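Local structure of probable starch synthase 4, chloroplastic/amyloplastic (Arabidopsis thaliana, 6GNE) at residues Val324-Leu335 against Ile352-Phe363. The protein is probably a plastid starch synthase, a glycosyltransferase of the two-domain GT-B fold. Sequence-based numbering, arbitrary orientation.
Sequences VHLIRHAIYRTL and IQREFEGIEQQF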
ATOM      1  N   VAL A 324      14.575  -9.903  -1.351  1.00 35.57           N
ATOM      2  CA  VAL A 324      15.258  -9.744  -2.631  1.00 36.95           C
ATOM      3  C   VAL A 324      16.255 -10.854  -2.975  1.00 38.86           C
ATOM      4  O   VAL A 324      16.460 -11.124  -4.168  1.00 37.97           O
ATOM      5  CB  VAL A 324      15.989  -8.391  -2.770  1.00 38.04           C
ATOM      6  CG1 VAL A 324      14.951  -7.314  -3.116  1.00 37.66           C
ATOM      7  CG2 VAL A 324      16.859  -8.070  -1.556  1.00 38.63           C
ATOM      8  N   HIS A 325      16.870 -11.473  -1.951  1.00 40.37           N
ATOM      9  CA  HIS A 325      17.768 -12.605  -2.184  1.00 40.95           C
ATOM     10  C   HIS A 325      16.974 -13.796  -2.735  1.00 37.91           C
ATOM     11  O   HIS A 325      17.478 -14.492  -3.625  1.00 37.28           O
ATOM     12  CB  HIS A 325      18.582 -12.990  -0.924  1.00 43.84           C
ATOM     13  CG  HIS A 325      19.558 -11.934  -0.499  1.00 47.95           C
ATOM     14  ND1 HIS A 325      20.547 -11.461  -1.335  1.00 50.17           N
ATOM     15  CD2 HIS A 325      19.684 -11.241   0.667  1.00 49.66           C
ATOM     16  CE1 HIS A 325      21.238 -10.522  -0.708  1.00 53.10           C
ATOM     17  NE2 HIS A 325      20.736 -10.371   0.509  1.00 51.25           N
ATOM     18  N   LEU A 326      15.765 -14.003  -2.203  1.00 33.88           N
ATOM     19  CA  LEU A 326      14.848 -15.020  -2.714  1.00 33.14           C
ATOM     20  C   LEU A 326      14.308 -14.715  -4.102  1.00 31.80           C
ATOM     21  O   LEU A 326      14.122 -15.625  -4.891  1.00 31.52           O
ATOM     22  CB  LEU A 326      13.678 -15.265  -1.742  1.00 32.23           C
ATOM     23  CG  LEU A 326      14.122 -15.854  -0.409  1.00 33.35           C
ATOM     24  CD1 LEU A 326      12.935 -15.905   0.532  1.00 32.04           C
ATOM     25  CD2 LEU A 326      14.780 -17.245  -0.612  1.00 34.78           C
ATOM     26  N   ILE A 327      14.069 -13.446  -4.405  1.00 30.97           N
ATOM     27  CA  ILE A 327      13.660 -13.052  -5.738  1.00 30.67           C
ATOM     28  C   ILE A 327      14.792 -13.339  -6.729  1.00 32.75           C
ATOM     29  O   ILE A 327      14.560 -13.937  -7.780  1.00 32.34           O
ATOM     30  CB  ILE A 327      13.260 -11.582  -5.804  1.00 29.62           C
ATOM     31  CG1 ILE A 327      11.961 -11.384  -5.002  1.00 29.57           C
ATOM     32  CG2 ILE A 327      13.014 -11.149  -7.229  1.00 29.18           C
ATOM     33  CD1 ILE A 327      11.582  -9.945  -4.721  1.00 29.18           C
ATOM     34  N   ARG A 328      16.006 -12.911  -6.389  1.00 33.94           N
ATOM     35  CA  ARG A 328      17.185 -13.256  -7.163  1.00 35.76           C
ATOM     36  C   ARG A 328      17.279 -14.770  -7.427  1.00 35.02           C
ATOM     37  O   ARG A 328      17.455 -15.174  -8.577  1.00 35.14           O
ATOM     38  CB  ARG A 328      18.429 -12.796  -6.453  1.00 39.59           C
ATOM     39  CG  ARG A 328      19.713 -13.024  -7.232  1.00 43.57           C
ATOM     40  CD  ARG A 328      20.944 -12.910  -6.379  1.00 47.25           C
ATOM     41  NE  ARG A 328      22.073 -12.506  -7.222  1.00 52.09           N
ATOM     42  CZ  ARG A 328      22.828 -13.333  -7.966  1.00 55.80           C
ATOM     43  NH1 ARG A 328      23.839 -12.835  -8.686  1.00 59.28           N
ATOM     44  NH2 ARG A 328      22.582 -14.649  -8.013  1.00 55.95           N
ATOM     45  N   HIS A 329      17.148 -15.583  -6.379  1.00 32.94           N
ATOM     46  CA  HIS A 329      17.215 -17.031  -6.507  1.00 32.96           C
ATOM     47  C   HIS A 329      16.143 -17.565  -7.425  1.00 32.39           C
ATOM     48  O   HIS A 329      16.390 -18.438  -8.238  1.00 34.03           O
ATOM     49  CB  HIS A 329      17.109 -17.731  -5.150  1.00 32.93           C
ATOM     50  CG  HIS A 329      16.998 -19.223  -5.251  1.00 33.66           C
ATOM     51  ND1 HIS A 329      18.011 -20.003  -5.754  1.00 35.22           N
ATOM     52  CD2 HIS A 329      15.986 -20.075  -4.943  1.00 32.99           C
ATOM     53  CE1 HIS A 329      17.639 -21.275  -5.732  1.00 35.57           C
ATOM     54  NE2 HIS A 329      16.414 -21.348  -5.240  1.00 33.83           N
ATOM     55  N   ALA A 330      14.939 -17.041  -7.286  1.00 31.65           N
ATOM     56  CA  ALA A 330      13.782 -17.488  -8.063  1.00 30.49           C
ATOM     57  C   ALA A 330      13.962 -17.299  -9.559  1.00 30.86           C
ATOM     58  O   ALA A 330      13.405 -18.067 -10.325  1.00 30.93           O
ATOM     59  CB  ALA A 330      12.530 -16.754  -7.605  1.00 28.74           C
ATOM     60  N   ILE A 331      14.718 -16.274  -9.961  1.00 31.04           N
ATOM     61  CA  ILE A 331      14.972 -16.065 -11.358  1.00 32.51           C
ATOM     62  C   ILE A 331      15.683 -17.299 -11.922  1.00 33.48           C
ATOM     63  O   ILE A 331      15.225 -17.892 -12.907  1.00 33.61           O
ATOM     64  CB  ILE A 331      15.804 -14.799 -11.623  1.00 33.81           C
ATOM     65  CG1 ILE A 331      14.980 -13.546 -11.335  1.00 33.19           C
ATOM     66  CG2 ILE A 331      16.279 -14.738 -13.080  1.00 35.61           C
ATOM     67  CD1 ILE A 331      15.820 -12.286 -11.150  1.00 34.13           C
ATOM     68  N   TYR A 332      16.776 -17.679 -11.283  1.00 33.68           N
ATOM     69  CA  TYR A 332      17.589 -18.799 -11.753  1.00 35.29           C
ATOM     70  C   TYR A 332      16.897 -20.137 -11.591  1.00 34.41           C
ATOM     71  O   TYR A 332      17.022 -21.000 -12.440  1.00 34.64           O
ATOM     72  CB  TYR A 332      18.979 -18.818 -11.069  1.00 36.34           C
ATOM     73  CG  TYR A 332      19.794 -17.606 -11.391  1.00 36.37           C
ATOM     74  CD1 TYR A 332      20.533 -17.554 -12.537  1.00 37.43           C
ATOM     75  CD2 TYR A 332      19.778 -16.480 -10.543  1.00 35.91           C
ATOM     76  CE1 TYR A 332      21.287 -16.435 -12.842  1.00 38.72           C
ATOM     77  CE2 TYR A 332      20.531 -15.342 -10.823  1.00 36.52           C
ATOM     78  CZ  TYR A 332      21.291 -15.323 -11.980  1.00 38.09           C
ATOM     79  OH  TYR A 332      22.063 -14.233 -12.320  1.00 39.27           O
ATOM     80  N   ARG A 333      16.156 -20.301 -10.511  1.00 33.89           N
ATOM     81  CA  ARG A 333      15.489 -21.565 -10.271  1.00 34.54           C
ATOM     82  C   ARG A 333      14.365 -21.812 -11.296  1.00 33.79           C
ATOM     83  O   ARG A 333      14.177 -22.937 -11.788  1.00 33.91           O
ATOM     84  CB  ARG A 333      14.934 -21.611  -8.845  1.00 34.49           C
ATOM     85  CG  ARG A 333      14.438 -22.982  -8.418  1.00 35.45           C
ATOM     86  CD  ARG A 333      15.549 -24.012  -8.554  1.00 38.62           C
ATOM     87  NE  ARG A 333      15.257 -25.210  -7.791  1.00 40.54           N
ATOM     88  CZ  ARG A 333      16.095 -26.223  -7.631  1.00 42.76           C
ATOM     89  NH1 ARG A 333      17.295 -26.211  -8.194  1.00 45.15           N
ATOM     90  NH2 ARG A 333      15.745 -27.250  -6.880  1.00 42.96           N
ATOM     91  N   THR A 334      13.612 -20.754 -11.573  1.00 32.80           N
ATOM     92  CA  THR A 334      12.555 -20.781 -12.548  1.00 33.08           C
ATOM     93  C   THR A 334      13.108 -21.228 -13.882  1.00 34.84           C
ATOM     94  O   THR A 334      12.518 -22.089 -14.546  1.00 35.23           O
ATOM     95  CB  THR A 334      11.905 -19.403 -12.691  1.00 32.23           C
ATOM     96  OG1 THR A 334      11.180 -19.082 -11.501  1.00 30.54           O
ATOM     97  CG2 THR A 334      10.955 -19.370 -13.870  1.00 32.68           C
ATOM     98  N   LEU A 335      14.214 -20.617 -14.271  1.00 36.12           N
ATOM     99  CA  LEU A 335      14.911 -20.989 -15.467  1.00 38.85           C
ATOM    100  C   LEU A 335      15.392 -22.470 -15.418  1.00 40.54           C
ATOM    101  O   LEU A 335      15.200 -23.221 -16.374  1.00 43.68           O
ATOM    102  CB  LEU A 335      16.092 -20.050 -15.648  1.00 40.34           C
ATOM    103  CG  LEU A 335      16.957 -20.229 -16.878  1.00 42.87           C
ATOM    104  CD1 LEU A 335      16.119 -20.004 -18.119  1.00 44.23           C
ATOM    105  CD2 LEU A 335      18.111 -19.283 -16.852  1.00 44.15           C
ATOM    106  N   ILE A 352      21.398  -2.720  -4.362  1.00 45.93           N
ATOM    107  CA  ILE A 352      20.335  -3.612  -4.824  1.00 44.76           C
ATOM    108  C   ILE A 352      20.022  -3.323  -6.296  1.00 45.63           C
ATOM    109  O   ILE A 352      19.882  -4.259  -7.095  1.00 44.57           O
ATOM    110  CB  ILE A 352      19.057  -3.508  -3.960  1.00 42.63           C
ATOM    111  CG1 ILE A 352      19.381  -3.820  -2.498  1.00 43.46           C
ATOM    112  CG2 ILE A 352      17.957  -4.443  -4.467  1.00 40.41           C
ATOM    113  CD1 ILE A 352      18.193  -4.037  -1.582  1.00 42.40           C
ATOM    114  N   GLN A 353      19.938  -2.051  -6.671  1.00 47.17           N
ATOM    115  CA  GLN A 353      19.766  -1.701  -8.086  1.00 48.92           C
ATOM    116  C   GLN A 353      20.924  -2.273  -8.926  1.00 50.76           C
ATOM    117  O   GLN A 353      20.701  -2.885  -9.959  1.00 50.36           O
ATOM    118  CB  GLN A 353      19.620  -0.179  -8.274  1.00 50.16           C
ATOM    119  CG  GLN A 353      19.034   0.275  -9.621  1.00 51.29           C
ATOM    120  CD  GLN A 353      17.533   0.018  -9.811  1.00 51.51           C
ATOM    121  OE1 GLN A 353      16.763  -0.231  -8.869  1.00 52.66           O
ATOM    122  NE2 GLN A 353      17.110   0.088 -11.055  1.00 53.32           N
ATOM    123  N   ARG A 354      22.148  -2.089  -8.448  1.00 52.62           N
ATOM    124  CA  ARG A 354      23.371  -2.550  -9.124  1.00 54.80           C
ATOM    125  C   ARG A 354      23.374  -4.104  -9.294  1.00 54.51           C
ATOM    126  O   ARG A 354      23.741  -4.618 -10.343  1.00 54.82           O
ATOM    127  CB  ARG A 354      24.569  -2.041  -8.316  1.00 57.01           C
ATOM    128  CG  ARG A 354      25.916  -1.990  -8.996  1.00 60.94           C
ATOM    129  CD  ARG A 354      26.771  -0.849  -8.489  1.00 63.92           C
ATOM    130  NE  ARG A 354      26.988  -0.971  -7.035  1.00 64.80           N
ATOM    131  CZ  ARG A 354      26.515  -0.157  -6.078  1.00 64.69           C
ATOM    132  NH1 ARG A 354      25.826   0.965  -6.344  1.00 64.06           N
ATOM    133  NH2 ARG A 354      26.793  -0.437  -4.798  1.00 65.07           N
ATOM    134  N   GLU A 355      22.921  -4.830  -8.277  1.00 53.58           N
ATOM    135  CA  GLU A 355      22.884  -6.301  -8.284  1.00 55.11           C
ATOM    136  C   GLU A 355      21.903  -6.821  -9.344  1.00 52.58           C
ATOM    137  O   GLU A 355      22.224  -7.753 -10.092  1.00 54.20           O
ATOM    138  CB  GLU A 355      22.490  -6.826  -6.888  1.00 58.18           C
ATOM    139  CG  GLU A 355      22.648  -8.328  -6.605  1.00 61.22           C
ATOM    140  CD  GLU A 355      21.817  -8.777  -5.373  1.00 67.65           C
ATOM    141  OE1 GLU A 355      21.312  -9.937  -5.327  1.00 72.10           O
ATOM    142  OE2 GLU A 355      21.612  -7.967  -4.424  1.00 71.59           O
ATOM    143  N   PHE A 356      20.726  -6.205  -9.422  1.00 47.84           N
ATOM    144  CA  PHE A 356      19.730  -6.580 -10.422  1.00 44.40           C
ATOM    145  C   PHE A 356      20.104  -6.112 -11.826  1.00 45.36           C
ATOM    146  O   PHE A 356      19.831  -6.810 -12.795  1.00 44.51           O
ATOM    147  CB  PHE A 356      18.318  -6.125 -10.003  1.00 41.75           C
ATOM    148  CG  PHE A 356      17.692  -7.034  -8.992  1.00 39.46           C
ATOM    149  CD1 PHE A 356      18.002  -6.916  -7.634  1.00 38.89           C
ATOM    150  CD2 PHE A 356      16.880  -8.071  -9.392  1.00 38.57           C
ATOM    151  CE1 PHE A 356      17.489  -7.780  -6.701  1.00 37.88           C
ATOM    152  CE2 PHE A 356      16.361  -8.956  -8.452  1.00 37.69           C
ATOM    153  CZ  PHE A 356      16.659  -8.796  -7.107  1.00 37.58           C
ATOM    154  N   GLU A 357      20.734  -4.945 -11.925  1.00 46.68           N
ATOM    155  CA  GLU A 357      21.252  -4.440 -13.195  1.00 49.73           C
ATOM    156  C   GLU A 357      22.229  -5.434 -13.837  1.00 52.02           C
ATOM    157  O   GLU A 357      22.245  -5.571 -15.058  1.00 52.45           O
ATOM    158  CB  GLU A 357      21.944  -3.073 -13.028  1.00 52.05           C
ATOM    159  CG  GLU A 357      20.986  -1.891 -13.201  1.00 52.67           C
ATOM    160  CD  GLU A 357      21.533  -0.534 -12.743  1.00 54.89           C
ATOM    161  OE1 GLU A 357      20.702   0.396 -12.634  1.00 54.34           O
ATOM    162  OE2 GLU A 357      22.762  -0.385 -12.498  1.00 58.18           O
ATOM    163  N   GLY A 358      23.033  -6.110 -13.000  1.00 51.95           N
ATOM    164  CA  GLY A 358      23.971  -7.150 -13.450  1.00 53.23           C
ATOM    165  C   GLY A 358      23.275  -8.386 -13.991  1.00 51.92           C
ATOM    166  O   GLY A 358      23.639  -8.928 -15.032  1.00 51.29           O
ATOM    167  N   ILE A 359      22.244  -8.813 -13.282  1.00 50.99           N
ATOM    168  CA  ILE A 359      21.418  -9.941 -13.715  1.00 50.77           C
ATOM    169  C   ILE A 359      20.702  -9.607 -15.029  1.00 53.43           C
ATOM    170  O   ILE A 359      20.555 -10.458 -15.892  1.00 54.35           O
ATOM    171  CB  ILE A 359      20.384 -10.326 -12.642  1.00 46.85           C
ATOM    172  CG1 ILE A 359      21.085 -10.845 -11.388  1.00 45.63           C
ATOM    173  CG2 ILE A 359      19.452 -11.400 -13.176  1.00 46.84           C
ATOM    174  CD1 ILE A 359      20.267 -10.790 -10.138  1.00 43.91           C
ATOM    175  N   GLU A 360      20.268  -8.360 -15.173  1.00 55.75           N
ATOM    176  CA  GLU A 360      19.530  -7.957 -16.348  1.00 57.36           C
ATOM    177  C   GLU A 360      20.398  -8.070 -17.574  1.00 59.49           C
ATOM    178  O   GLU A 360      19.969  -8.658 -18.544  1.00 60.22           O
ATOM    179  CB  GLU A 360      18.951  -6.542 -16.173  1.00 58.88           C
ATOM    180  CG  GLU A 360      17.968  -6.141 -17.237  1.00 61.05           C
ATOM    181  CD  GLU A 360      18.260  -4.776 -17.839  1.00 66.29           C
ATOM    182  OE1 GLU A 360      18.774  -4.759 -19.003  1.00 69.86           O
ATOM    183  OE2 GLU A 360      18.013  -3.751 -17.140  1.00 67.34           O
ATOM    184  N   GLN A 361      21.605  -7.520 -17.536  1.00 61.84           N
ATOM    185  CA  GLN A 361      22.559  -7.608 -18.650  1.00 66.56           C
ATOM    186  C   GLN A 361      22.874  -9.033 -19.096  1.00 65.26           C
ATOM    187  O   GLN A 361      22.955  -9.361 -20.301  1.00 65.65           O
ATOM    188  CB  GLN A 361      23.931  -6.996 -18.225  1.00 71.42           C
ATOM    189  CG  GLN A 361      24.250  -5.600 -18.746  1.00 75.50           C
ATOM    190  CD  GLN A 361      23.535  -4.482 -17.981  1.00 78.23           C
ATOM    191  OE1 GLN A 361      24.152  -3.772 -17.168  1.00 79.73           O
ATOM    192  NE2 GLN A 361      22.206  -4.344 -18.211  1.00 78.65           N
ATOM    193  N   GLN A 362      23.070  -9.870 -18.081  1.00 64.13           N
ATOM    194  CA  GLN A 362      23.233 -11.324 -18.241  1.00 64.30           C
ATOM    195  C   GLN A 362      22.133 -11.953 -19.149  1.00 62.51           C
ATOM    196  O   GLN A 362      22.403 -12.905 -19.901  1.00 61.00           O
ATOM    197  CB  GLN A 362      23.248 -11.974 -16.845  1.00 63.61           C
ATOM    198  CG  GLN A 362      24.025 -13.275 -16.730  1.00 65.69           C
ATOM    199  CD  GLN A 362      24.335 -13.651 -15.286  1.00 66.86           C
ATOM    200  OE1 GLN A 362      25.357 -13.276 -14.741  1.00 70.70           O
ATOM    201  NE2 GLN A 362      23.455 -14.395 -14.668  1.00 64.48           N
ATOM    202  N   PHE A 363      20.914 -11.394 -19.077  1.00 60.40           N
ATOM    203  CA  PHE A 363      19.738 -11.867 -19.829  1.00 60.42           C
ATOM    204  C   PHE A 363      19.151 -10.874 -20.869  1.00 62.04           C
ATOM    205  O   PHE A 363      17.992 -11.022 -21.263  1.00 59.12           O
ATOM    206  CB  PHE A 363      18.628 -12.285 -18.822  1.00 57.71           C
ATOM    207  CG  PHE A 363      18.997 -13.462 -17.916  1.00 58.05           C
ATOM    208  CD1 PHE A 363      19.179 -14.746 -18.427  1.00 59.58           C
ATOM    209  CD2 PHE A 363      19.127 -13.294 -16.551  1.00 57.79           C
ATOM    210  CE1 PHE A 363      19.533 -15.811 -17.599  1.00 58.95           C
ATOM    211  CE2 PHE A 363      19.444 -14.359 -15.715  1.00 57.59           C
ATOM    212  CZ  PHE A 363      19.677 -15.606 -16.238  1.00 58.06           C
TER
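Phe356 fits as a knob into a hole made by Val324, Ile327, Arg328 and Ile331, spread over about two turns of the neighbouring helix. Its CG lies anti to its own carbonyl carbon (chi1 -79°), which swings the ring across to the other helix. Phe356 CZ lies 3.8 Å from Val324 O, at the ring's edge, and Phe356 CE2 approaches Ile327 CG2 at 4.2 Å. A flat, wholly apolar side chain suits this buried place, for it can reach between two helices whose axes, over these segments, come no nearer than 11.8 Å and run almost parallel, at 5°.

Ile359, a turn further on, spreads its branches between two longer side chains. Its CD1 lies over one face of the Arg328 guanidinium and 3.7 Å from Arg328 CG, while its CG1 is 3.6 Å from Tyr332 OH. Tyr332 extends its ring toward the other helix between Ile359 and Phe363, obliquely to the Phe363 ring with the planes at 52°. Its hydroxyl accepts a weak, bent hydrogen bond from Gln362 NE2, which sits at the ring edge. On the same helical face as Tyr332, Arg328 NE forms a salt bridge with Glu355 OE1 at 3.3 Å, the two flat groups nearly coplanar.

These are the helices that follow strands 311-317 and 340-346, neighbours in the parallel sheet of the C-terminal Rossmann-like domain of a GT-B fold. Phe356 also touches Leu343 of that sheet, and Ile359 touches Leu371. The chemistry is thus graded: aliphatic and aromatic groups fill the side against the sheet, whereas the ion pair and the tyrosine hydroxyl occupy the more exposed margin, where polar atoms are probably less costly to accommodate.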